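Local coordinates for phenazine-1-carboxylate N-methyltransferase (Pseudomonas aeruginosa, PDB 2IP2), which transfers a methyl group from S-adenosyl-L-methionine to phenazine-1-carboxylate, giving 5-methylphenazine-1-carboxylate on the way to the virulence pigment pyocyanin, at residues Y26-R30 with L31-D35; R63-A67 with F68-Q72; R241-G244 with D245-E248; R298-T302 with E303-D307. All blocks are in the same frame, centred on the assembly; numbering follows the deposited sequence.

Interaction 1 of 4, residues Y26-R30 with L31-D35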
loop_
_atom_site.group_PDB
_atom_site.type_symbol
_atom_site.label_atom_id
_atom_site.label_comp_id
_atom_site.label_asym_id
_atom_site.label_seq_id
_atom_site.Cartn_x
_atom_site.Cartn_y
_atom_site.Cartn_z
ATOM N N TYR A 26 -6.158 6.507 -5.337
ATOM C CA TYR A 26 -6.223 7.959 -5.040
ATOM C C TYR A 26 -6.383 8.751 -6.365
ATOM O O TYR A 26 -7.239 9.631 -6.498
ATOM C CB TYR A 26 -4.973 8.380 -4.207
ATOM C CG TYR A 26 -4.837 9.903 -4.123
ATOM C CD1 TYR A 26 -5.756 10.681 -3.376
ATOM C CD2 TYR A 26 -3.894 10.565 -4.925
ATOM C CE1 TYR A 26 -5.619 12.105 -3.342
ATOM C CE2 TYR A 26 -3.776 11.946 -4.911
ATOM C CZ TYR A 26 -4.642 12.705 -4.134
ATOM O OH TYR A 26 -4.473 14.070 -4.186
ATOM N N VAL A 27 -5.582 8.381 -7.350
ATOM C CA VAL A 27 -5.671 8.997 -8.624
ATOM C C VAL A 27 -7.028 8.839 -9.278
ATOM O O VAL A 27 -7.604 9.817 -9.769
ATOM C CB VAL A 27 -4.536 8.495 -9.552
ATOM C CG1 VAL A 27 -4.793 8.989 -11.001
ATOM C CG2 VAL A 27 -3.118 8.964 -9.057
ATOM N N ALA A 28 -7.550 7.627 -9.333
ATOM C CA ALA A 28 -8.895 7.417 -9.919
ATOM C C ALA A 28 -9.930 8.318 -9.208
ATOM O O ALA A 28 -10.858 8.849 -9.854
ATOM C CB ALA A 28 -9.317 5.917 -9.763
ATOM N N THR A 29 -9.760 8.460 -7.886
ATOM C CA THR A 29 -10.655 9.300 -7.064
ATOM C C THR A 29 -10.513 10.803 -7.379
ATOM O O THR A 29 -11.516 11.463 -7.671
ATOM C CB THR A 29 -10.535 8.960 -5.541
ATOM O OG1 THR A 29 -10.763 7.564 -5.405
ATOM C CG2 THR A 29 -11.647 9.758 -4.691
ATOM N N ARG A 30 -9.316 11.347 -7.308
ATOM C CA ARG A 30 -9.038 12.743 -7.669
ATOM C C ARG A 30 -9.576 13.044 -9.067
ATOM O O ARG A 30 -10.138 14.103 -9.282
ATOM C CB ARG A 30 -7.536 12.981 -7.820
ATOM C CG ARG A 30 -6.708 13.398 -6.670
ATOM C CD ARG A 30 -6.605 14.938 -6.505
ATOM N NE ARG A 30 -5.850 15.681 -7.542
ATOM C CZ ARG A 30 -4.544 15.963 -7.525
ATOM N NH1 ARG A 30 -3.724 15.515 -6.563
ATOM N NH2 ARG A 30 -4.037 16.693 -8.513
ATOM N N LEU A 31 -9.387 12.122 -10.011
ATOM C CA LEU A 31 -9.856 12.350 -11.392
ATOM C C LEU A 31 -11.379 12.180 -11.598
ATOM O O LEU A 31 -11.893 12.539 -12.684
ATOM C CB LEU A 31 -9.118 11.434 -12.350
ATOM C CG LEU A 31 -7.617 11.742 -12.481
ATOM C CD1 LEU A 31 -7.106 10.823 -13.553
ATOM C CD2 LEU A 31 -7.284 13.249 -12.763
ATOM N N GLY A 32 -12.060 11.638 -10.597
ATOM C CA GLY A 32 -13.520 11.391 -10.653
ATOM C C GLY A 32 -13.906 10.346 -11.702
ATOM O O GLY A 32 -15.010 10.359 -12.229
ATOM N N LEU A 33 -13.024 9.384 -11.944
ATOM C CA LEU A 33 -13.295 8.293 -12.917
ATOM C C LEU A 33 -14.593 7.509 -12.649
ATOM O O LEU A 33 -15.334 7.173 -13.562
ATOM C CB LEU A 33 -12.116 7.311 -12.989
ATOM C CG LEU A 33 -10.780 7.887 -13.425
ATOM C CD1 LEU A 33 -9.763 6.717 -13.596
ATOM C CD2 LEU A 33 -10.904 8.730 -14.708
ATOM N N ALA A 34 -14.858 7.222 -11.395
ATOM C CA ALA A 34 -16.071 6.531 -11.059
ATOM C C ALA A 34 -17.346 7.313 -11.422
ATOM O O ALA A 34 -18.316 6.698 -11.882
ATOM C CB ALA A 34 -16.072 6.192 -9.568
ATOM N N ASP A 35 -17.349 8.620 -11.180
ATOM C CA ASP A 35 -18.441 9.531 -11.594
ATOM C C ASP A 35 -18.577 9.614 -13.101
ATOM O O ASP A 35 -19.681 9.443 -13.639
ATOM C CB ASP A 35 -18.202 10.910 -10.999
ATOM C CG ASP A 35 -18.025 10.822 -9.467
ATOM O OD1 ASP A 35 -18.898 10.162 -8.834
ATOM O OD2 ASP A 35 -17.020 11.348 -8.934
HETATM O O HOH W 1 -13.426 8.117 -9.145
#
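The carbonyl oxygen of Ala28 serves two partners where the long helix 6-30 runs out. It takes the amide of Leu33 at 3.1 Å from Leu33 N to Ala28 O, and a water that lies 2.8 Å from Ala28 O and in turn accepts from Ala34 N. The water thus links the last turn of one helix to the first turn of the next. Val27 O is held by Leu31 N at 2.9 Å, and Thr29 O by Gly32 N. The two bonds back into the last turn, Leu33 N to Ala28 O and Gly32 N to Thr29 O, together with the positive phi of Gly32 (+66°), make a Schellman motif; Gly32 ends helix 6-30 and at once occupies the N-cap position of helix 33-38, within the dimerisation domain of the O-methyltransferases. Val27 and Leu31 lie side by side, Val27 CG1 3.9 Å from Leu31 CD1, and Leu33 CD1 rests equally far from Ala28 CB. Bends at chi2 and chi3 (-90° and -68°) fold Arg30 back so that NH1 donates to Tyr26 OH at 2.9 Å within the guanidinium plane. The same hydroxyl bonds Glu104, while Arg30 NH2 forms a salt bridge with Glu115 of the second subunit. Thr29 OG1 is satisfied within the helix, by Val25 O.

Interaction 2 of 4, residues R63-A67 with F68-Q72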
loop_
_atom_site.group_PDB
_atom_site.type_symbol
_atom_site.label_atom_id
_atom_site.label_comp_id
_atom_site.label_asym_id
_atom_site.label_seq_id
_atom_site.Cartn_x
_atom_site.Cartn_y
_atom_site.Cartn_z
ATOM N N ARG A 63 -6.669 -0.793 -16.742
ATOM C CA ARG A 63 -6.262 -2.193 -16.765
ATOM C C ARG A 63 -5.870 -2.678 -15.350
ATOM O O ARG A 63 -6.310 -3.752 -14.894
ATOM C CB ARG A 63 -5.037 -2.342 -17.672
ATOM C CG ARG A 63 -4.666 -3.717 -17.986
ATOM C CD ARG A 63 -3.918 -3.670 -19.343
ATOM N NE ARG A 63 -2.628 -2.991 -19.251
ATOM C CZ ARG A 63 -1.702 -3.143 -20.175
ATOM N NH1 ARG A 63 -1.983 -3.926 -21.225
ATOM N NH2 ARG A 63 -0.515 -2.571 -20.053
ATOM N N LEU A 64 -5.054 -1.864 -14.679
ATOM C CA LEU A 64 -4.641 -2.123 -13.306
ATOM C C LEU A 64 -5.835 -2.181 -12.337
ATOM O O LEU A 64 -5.983 -3.131 -11.554
ATOM C CB LEU A 64 -3.653 -1.016 -12.873
ATOM C CG LEU A 64 -3.002 -1.179 -11.506
ATOM C CD1 LEU A 64 -1.691 -0.415 -11.502
ATOM C CD2 LEU A 64 -3.942 -0.680 -10.383
ATOM N N LEU A 65 -6.695 -1.157 -12.365
ATOM C CA LEU A 65 -7.780 -1.075 -11.384
ATOM C C LEU A 65 -8.768 -2.220 -11.612
ATOM O O LEU A 65 -9.281 -2.784 -10.639
ATOM C CB LEU A 65 -8.506 0.256 -11.493
ATOM C CG LEU A 65 -7.598 1.389 -10.974
ATOM C CD1 LEU A 65 -8.171 2.778 -11.298
ATOM C CD2 LEU A 65 -7.259 1.261 -9.442
ATOM N N VAL A 66 -9.063 -2.514 -12.874
ATOM C CA VAL A 66 -10.004 -3.657 -13.231
ATOM C C VAL A 66 -9.409 -4.997 -12.759
ATOM O O VAL A 66 -10.139 -5.876 -12.232
ATOM C CB VAL A 66 -10.343 -3.727 -14.762
ATOM C CG1 VAL A 66 -11.157 -5.009 -15.138
ATOM C CG2 VAL A 66 -11.107 -2.456 -15.256
ATOM N N ALA A 67 -8.097 -5.161 -12.942
ATOM C CA ALA A 67 -7.433 -6.430 -12.541
ATOM C C ALA A 67 -7.552 -6.639 -11.027
ATOM O O ALA A 67 -7.650 -7.777 -10.544
ATOM C CB ALA A 67 -5.931 -6.495 -13.014
ATOM N N PHE A 68 -7.633 -5.545 -10.267
ATOM C CA PHE A 68 -7.849 -5.616 -8.844
ATOM C C PHE A 68 -9.339 -5.419 -8.488
ATOM O O PHE A 68 -9.706 -5.096 -7.346
ATOM C CB PHE A 68 -6.902 -4.605 -8.115
ATOM C CG PHE A 68 -5.462 -5.099 -7.958
ATOM C CD1 PHE A 68 -5.159 -6.135 -7.040
ATOM C CD2 PHE A 68 -4.406 -4.486 -8.647
ATOM C CE1 PHE A 68 -3.853 -6.581 -6.865
ATOM C CE2 PHE A 68 -3.089 -4.916 -8.465
ATOM C CZ PHE A 68 -2.802 -5.980 -7.584
ATOM N N GLU A 69 -10.229 -5.622 -9.464
ATOM C CA GLU A 69 -11.684 -5.627 -9.180
ATOM C C GLU A 69 -12.222 -4.337 -8.614
ATOM O O GLU A 69 -13.242 -4.313 -7.926
ATOM C CB GLU A 69 -12.076 -6.836 -8.289
ATOM C CG GLU A 69 -11.795 -8.141 -9.039
ATOM C CD GLU A 69 -12.174 -9.386 -8.232
ATOM O OE1 GLU A 69 -12.897 -9.235 -7.204
ATOM O OE2 GLU A 69 -11.712 -10.474 -8.636
ATOM N N ILE A 70 -11.551 -3.246 -8.939
ATOM C CA ILE A 70 -12.034 -1.930 -8.562
ATOM C C ILE A 70 -13.007 -1.394 -9.581
ATOM O O ILE A 70 -14.129 -1.028 -9.208
ATOM C CB ILE A 70 -10.876 -0.984 -8.206
ATOM C CG1 ILE A 70 -10.340 -1.466 -6.835
ATOM C CG2 ILE A 70 -11.370 0.489 -8.142
ATOM C CD1 ILE A 70 -9.041 -0.922 -6.385
ATOM N N PHE A 71 -12.636 -1.326 -10.846
ATOM C CA PHE A 71 -13.683 -1.162 -11.891
ATOM C C PHE A 71 -13.883 -2.513 -12.639
ATOM O O PHE A 71 -13.176 -3.482 -12.356
ATOM C CB PHE A 71 -13.270 -0.085 -12.915
ATOM C CG PHE A 71 -13.201 1.312 -12.333
ATOM C CD1 PHE A 71 -14.358 2.046 -12.125
ATOM C CD2 PHE A 71 -11.973 1.896 -11.955
ATOM C CE1 PHE A 71 -14.343 3.305 -11.586
ATOM C CE2 PHE A 71 -11.953 3.237 -11.387
ATOM C CZ PHE A 71 -13.159 3.918 -11.183
ATOM N N GLN A 72 -14.795 -2.548 -13.620
ATOM C CA GLN A 72 -14.944 -3.730 -14.482
ATOM C C GLN A 72 -15.175 -3.339 -15.930
ATOM O O GLN A 72 -15.361 -2.158 -16.234
ATOM C CB GLN A 72 -16.090 -4.662 -14.006
ATOM C CG GLN A 72 -17.535 -4.089 -14.142
ATOM C CD GLN A 72 -18.617 -5.011 -13.541
ATOM O OE1 GLN A 72 -19.426 -4.582 -12.727
ATOM N NE2 GLN A 72 -18.639 -6.262 -13.967
HETATM O O HOH W 2 -13.358 -6.172 -12.185
#
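Leu65 and Phe71 lie side by side and point the same way, the leucine meeting the rim of the ring and not its face: Leu65 CD1 is close to the ring plane, 3.8 Å from Phe71 CE2. The ring carbon next to it, Phe71 CD2, also lies 3.9 Å from Leu65 CB, so the leucine borders this edge with its stem as well as its tip. The other methyl of Leu65 serves a different neighbour, for Leu65 CD2 is 4.2 Å from Ile70 CD1 and those side chains slant across one another. Val66 has its CB bond directed away, yet its CG2 methyl, anti to the carbonyl carbon of Val66 (chi1 of CG1 173°), comes back to within 4.0 Å of Phe71 CB. Its CA also makes a CH...O contact with the carbonyl of the same residue, 3.3 Å from Val66 CA to Phe71 O.

The helix ends here in a Schellman motif, with Glu69, at phi +61°, as the C-prime residue: Ile70 N binds Leu65 O at 2.9 Å, and Glu69 N reaches Val66 O at 2.8 Å. A water donating to both Val66 O and Phe71 O spans the turn, whereas Phe71 N is buried without a partner in the model.

Leu65 and Ile70 pack on helix 6-30, and the ring of Phe71 is also covered by helices 33-38 and 83-86. Phe68 makes a cation-pi contact with Lys21 and touches Pro282 of the second subunit, while strand 71-72 pairs with strand 78-81.

Interaction 3 of 4, residues R241-G244 with D245-E248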
loop_
_atom_site.group_PDB
_atom_site.type_symbol
_atom_site.label_atom_id
_atom_site.label_comp_id
_atom_site.label_asym_id
_atom_site.label_seq_id
_atom_site.Cartn_x
_atom_site.Cartn_y
_atom_site.Cartn_z
ATOM N N ARG A 241 -15.926 7.155 20.525
ATOM C CA ARG A 241 -14.585 7.691 20.349
ATOM C C ARG A 241 -14.267 8.754 21.402
ATOM O O ARG A 241 -13.726 9.796 21.071
ATOM C CB ARG A 241 -14.441 8.294 18.942
ATOM C CG ARG A 241 -14.607 7.290 17.851
ATOM C CD ARG A 241 -13.944 7.765 16.545
ATOM N NE ARG A 241 -14.911 8.240 15.541
ATOM C CZ ARG A 241 -15.670 7.437 14.788
ATOM N NH1 ARG A 241 -15.593 6.113 14.938
ATOM N NH2 ARG A 241 -16.515 7.949 13.883
ATOM N N ILE A 242 -14.644 8.493 22.652
ATOM C CA ILE A 242 -14.439 9.455 23.715
ATOM C C ILE A 242 -13.512 8.888 24.806
ATOM O O ILE A 242 -12.652 9.577 25.292
ATOM C CB ILE A 242 -15.789 10.055 24.239
ATOM C CG1 ILE A 242 -15.586 11.484 24.772
ATOM C CG2 ILE A 242 -16.449 9.143 25.259
ATOM C CD1 ILE A 242 -15.407 12.605 23.687
ATOM N N ILE A 243 -13.688 7.640 25.174
ATOM C CA ILE A 243 -12.877 7.038 26.225
ATOM C C ILE A 243 -11.384 6.945 25.822
ATOM O O ILE A 243 -10.483 7.218 26.643
ATOM C CB ILE A 243 -13.481 5.666 26.626
ATOM C CG1 ILE A 243 -14.770 5.877 27.427
ATOM C CG2 ILE A 243 -12.484 4.784 27.397
ATOM C CD1 ILE A 243 -14.596 6.685 28.724
ATOM N N GLY A 244 -11.142 6.597 24.552
ATOM C CA GLY A 244 -9.773 6.417 24.018
ATOM C C GLY A 244 -8.825 7.547 24.373
ATOM O O GLY A 244 -7.611 7.355 24.534
ATOM N N ASP A 245 -9.379 8.741 24.521
ATOM C CA ASP A 245 -8.544 9.890 24.725
ATOM C C ASP A 245 -8.361 10.243 26.203
ATOM O O ASP A 245 -7.600 11.173 26.519
ATOM C CB ASP A 245 -9.121 11.094 23.970
ATOM C CG ASP A 245 -8.100 12.210 23.765
ATOM O OD1 ASP A 245 -6.887 11.983 23.994
ATOM O OD2 ASP A 245 -8.518 13.320 23.368
ATOM N N LEU A 246 -9.026 9.488 27.089
ATOM C CA LEU A 246 -9.153 9.815 28.511
ATOM C C LEU A 246 -8.256 8.927 29.367
ATOM O O LEU A 246 -8.160 7.737 29.106
ATOM C CB LEU A 246 -10.615 9.659 28.978
ATOM C CG LEU A 246 -11.717 10.622 28.477
ATOM C CD1 LEU A 246 -13.039 10.261 29.190
ATOM C CD2 LEU A 246 -11.370 12.061 28.722
ATOM N N ASP A 247 -7.600 9.513 30.373
ATOM C CA ASP A 247 -6.851 8.700 31.363
ATOM C C ASP A 247 -7.798 7.987 32.346
ATOM O O ASP A 247 -9.031 8.158 32.266
ATOM C CB ASP A 247 -5.785 9.547 32.081
ATOM C CG ASP A 247 -6.364 10.637 33.012
ATOM O OD1 ASP A 247 -7.582 10.648 33.352
ATOM O OD2 ASP A 247 -5.551 11.497 33.425
ATOM N N GLU A 248 -7.233 7.190 33.259
ATOM C CA GLU A 248 -7.991 6.474 34.281
ATOM C C GLU A 248 -8.927 7.365 35.078
ATOM O O GLU A 248 -10.134 7.100 35.166
ATOM C CB GLU A 248 -7.039 5.796 35.276
ATOM C CG GLU A 248 -6.898 4.321 35.087
ATOM C CD GLU A 248 -8.184 3.558 35.368
ATOM O OE1 GLU A 248 -8.720 3.584 36.502
ATOM O OE2 GLU A 248 -8.628 2.882 34.431
#
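Leu246 folds back over the turn that Ile242 and Ile243 begin, and its side chain can be traced atom by atom. CB sits 3.4 Å from Ile243 O, beside the carbonyl that its own amide binds. With chi1 at -68°, CG turns anti to the carbonyl carbon of Leu246 and comes 3.5 Å from Ile242 O. At the tip CD1 meets a carbon partner, Ile243 CD1 at 3.9 Å, the two side chains crossing at about a right angle. The bond from Leu246 N to Ile243 O is short, 2.7 Å, and fairly straight at the hydrogen (163°); the preceding one, from Asp245 N to Ile242 O, is weak at 3.5 Å.

The turn follows strand 236-240 of the Rossmann-like methyltransferase domain, and Asp247 then N-caps helix 248-261 through OD1 to Ala250 N. Arg241, at the start of the turn, is predicted to bind S-adenosyl-L-methionine. Ile243 and Leu246 both pack on Leu254 of helix 248-261.

Two carbonyls of the turn have a partner beyond it: Ile243 O is gripped by Leu246 N and Arg300 NH1, and Leu246 O by Arg300 NH2. A positive guanidinium on two carbonyls would probably polarise them, and these hydrogen bonds probably add to the hold of the single methyl contact.

Interaction 4 of 4, residues R298-T302 with E303-D307; sequences RHRTT and EEVVD
Two backbone amides converge on Thr302 O at the same distance: Val306 N binds it at 2.9 Å, and Val305 N, also 2.9 Å from Thr302 O, does so only weakly, with 123° at the hydrogen. Val305 N has a better-aligned acceptor in Thr301 O. At the N-cap, side chains take part. Thr301 OG1, placed between its own backbone N and carbonyl carbon at chi1 60°, accepts from Glu304 N at 3.0 Å. In return Glu304 OE1 receives Thr301 N, again at 3.0 Å, on the anti side of the carboxylate and 30° out of its plane. This reciprocal pair is a capping box with Thr301 as N-cap; it satisfies amides that lack a preceding turn at the start of helix 302-311, in the methyltransferase domain. The two side chains cross at about a right angle.

Arg300 approaches the same carboxylate by its carbons: its CB is 3.7 Å from Glu304 OE1 and as far from Val305 CG2. Its chain is extended from CG to NE and carries the guanidinium past the acid, NE being 5.2 Å from Glu304 OE1, to bind Ile243 O and Leu246 O. Any attraction between these opposite charges would therefore act without direct contact. Thr302 OG1 is hydrogen-bonded to Thr274 OG1, while Val305 packs on Ile329 of strand 326-333. Earlier in the loop, Arg298 NH1 makes a salt bridge with Glu56 of the second subunit.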
loop_
_atom_site.group_PDB
_atom_site.type_symbol
_atom_site.label_atom_id
_atom_site.label_comp_id
_atom_site.label_asym_id
_atom_site.label_seq_id
_atom_site.Cartn_x
_atom_site.Cartn_y
_atom_site.Cartn_z
ATOM N N ARG A 298 -3.769 6.360 20.834
ATOM C CA ARG A 298 -3.666 4.895 20.798
ATOM C C ARG A 298 -4.998 4.215 21.131
ATOM O O ARG A 298 -5.864 4.834 21.730
ATOM C CB ARG A 298 -2.573 4.365 21.737
ATOM C CG ARG A 298 -2.879 4.403 23.238
ATOM C CD ARG A 298 -2.511 5.749 23.861
ATOM N NE ARG A 298 -1.274 6.360 23.332
ATOM C CZ ARG A 298 -0.069 6.304 23.917
ATOM N NH1 ARG A 298 0.109 5.654 25.063
ATOM N NH2 ARG A 298 0.975 6.904 23.350
ATOM N N HIS A 299 -5.144 2.952 20.735
ATOM C CA HIS A 299 -6.332 2.176 21.081
ATOM C C HIS A 299 -6.089 1.349 22.360
ATOM O O HIS A 299 -4.952 0.971 22.679
ATOM C CB HIS A 299 -6.794 1.317 19.883
ATOM C CG HIS A 299 -7.250 2.118 18.688
ATOM N ND1 HIS A 299 -8.339 2.959 18.722
ATOM C CD2 HIS A 299 -6.789 2.170 17.416
ATOM C CE1 HIS A 299 -8.514 3.519 17.539
ATOM N NE2 HIS A 299 -7.595 3.045 16.721
ATOM N N ARG A 300 -7.152 1.117 23.141
ATOM C CA ARG A 300 -7.092 0.177 24.250
ATOM C C ARG A 300 -7.377 -1.238 23.792
ATOM O O ARG A 300 -8.002 -1.468 22.776
ATOM C CB ARG A 300 -8.133 0.551 25.294
ATOM C CG ARG A 300 -7.729 1.715 26.234
ATOM C CD ARG A 300 -8.719 1.781 27.372
ATOM N NE ARG A 300 -8.320 2.701 28.439
ATOM C CZ ARG A 300 -8.606 3.999 28.433
ATOM N NH1 ARG A 300 -9.264 4.535 27.398
ATOM N NH2 ARG A 300 -8.240 4.767 29.454
ATOM N N THR A 301 -6.957 -2.223 24.569
ATOM C CA THR A 301 -7.421 -3.557 24.285
ATOM C C THR A 301 -8.872 -3.618 24.750
ATOM O O THR A 301 -9.326 -2.832 25.624
ATOM C CB THR A 301 -6.627 -4.652 25.041
ATOM O OG1 THR A 301 -6.749 -4.429 26.448
ATOM C CG2 THR A 301 -5.135 -4.692 24.597
ATOM N N THR A 302 -9.592 -4.538 24.159
ATOM C CA THR A 302 -10.984 -4.805 24.532
ATOM C C THR A 302 -11.064 -5.106 26.022
ATOM O O THR A 302 -11.939 -4.569 26.728
ATOM C CB THR A 302 -11.520 -6.016 23.751
ATOM O OG1 THR A 302 -11.379 -5.772 22.337
ATOM C CG2 THR A 302 -12.996 -6.275 24.103
ATOM N N GLU A 303 -10.160 -5.986 26.479
ATOM C CA GLU A 303 -10.040 -6.313 27.913
ATOM C C GLU A 303 -9.895 -5.060 28.782
ATOM O O GLU A 303 -10.572 -4.937 29.798
ATOM C CB GLU A 303 -8.871 -7.287 28.167
ATOM C CG GLU A 303 -8.713 -7.668 29.661
ATOM C CD GLU A 303 -8.031 -9.055 29.906
ATOM O OE1 GLU A 303 -7.036 -9.373 29.189
ATOM O OE2 GLU A 303 -8.493 -9.809 30.827
ATOM N N GLU A 304 -8.987 -4.157 28.417
ATOM C CA GLU A 304 -8.806 -2.911 29.153
ATOM C C GLU A 304 -10.133 -2.145 29.202
ATOM O O GLU A 304 -10.443 -1.532 30.224
ATOM C CB GLU A 304 -7.696 -2.045 28.546
ATOM C CG GLU A 304 -6.249 -2.624 28.676
ATOM C CD GLU A 304 -5.125 -1.810 27.936
ATOM O OE1 GLU A 304 -5.328 -1.244 26.828
ATOM O OE2 GLU A 304 -3.989 -1.750 28.465
ATOM N N VAL A 305 -10.931 -2.188 28.135
ATOM C CA VAL A 305 -12.156 -1.364 28.157
ATOM C C VAL A 305 -13.197 -2.007 29.091
ATOM O O VAL A 305 -13.847 -1.350 29.885
ATOM C CB VAL A 305 -12.719 -1.069 26.742
ATOM C CG1 VAL A 305 -14.115 -0.421 26.859
ATOM C CG2 VAL A 305 -11.697 -0.155 25.928
ATOM N N VAL A 306 -13.294 -3.316 29.010
ATOM C CA VAL A 306 -14.201 -4.082 29.859
ATOM C C VAL A 306 -13.833 -3.872 31.343
ATOM O O VAL A 306 -14.727 -3.571 32.175
ATOM C CB VAL A 306 -14.181 -5.563 29.430
ATOM C CG1 VAL A 306 -14.797 -6.467 30.481
ATOM C CG2 VAL A 306 -14.890 -5.761 28.031
ATOM N N ASP A 307 -12.536 -3.970 31.660
ATOM C CA ASP A 307 -12.059 -3.776 33.046
ATOM C C ASP A 307 -12.272 -2.346 33.565
ATOM O O ASP A 307 -12.552 -2.124 34.741
ATOM C CB ASP A 307 -10.574 -4.111 33.159
ATOM C CG ASP A 307 -10.307 -5.578 33.089
ATOM O OD1 ASP A 307 -11.282 -6.368 33.113
ATOM O OD2 ASP A 307 -9.108 -5.928 32.962
#

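How the interactions relate
The four contacts follow in series along the chain, each closing a short local turn, and none nests within or crosses another. Interaction 1 joins helices 6-30 and 33-38; interaction 2 turns helix 55-67 into strand 71-72. These two meet in the dimerisation domain, where Ala28 CB lies 3.7 Å from Leu65 CD1, and both touch the second subunit. Interactions 3 and 4 lie in the methyltransferase domain, centres about 10 Å apart, and tie the turn after strand 236-240 to the start of helix 302-311 through Arg300. The two pairs are separate: centres of interactions 1 and 3 stand about 36 Å apart, on opposite sides of the chain's centre.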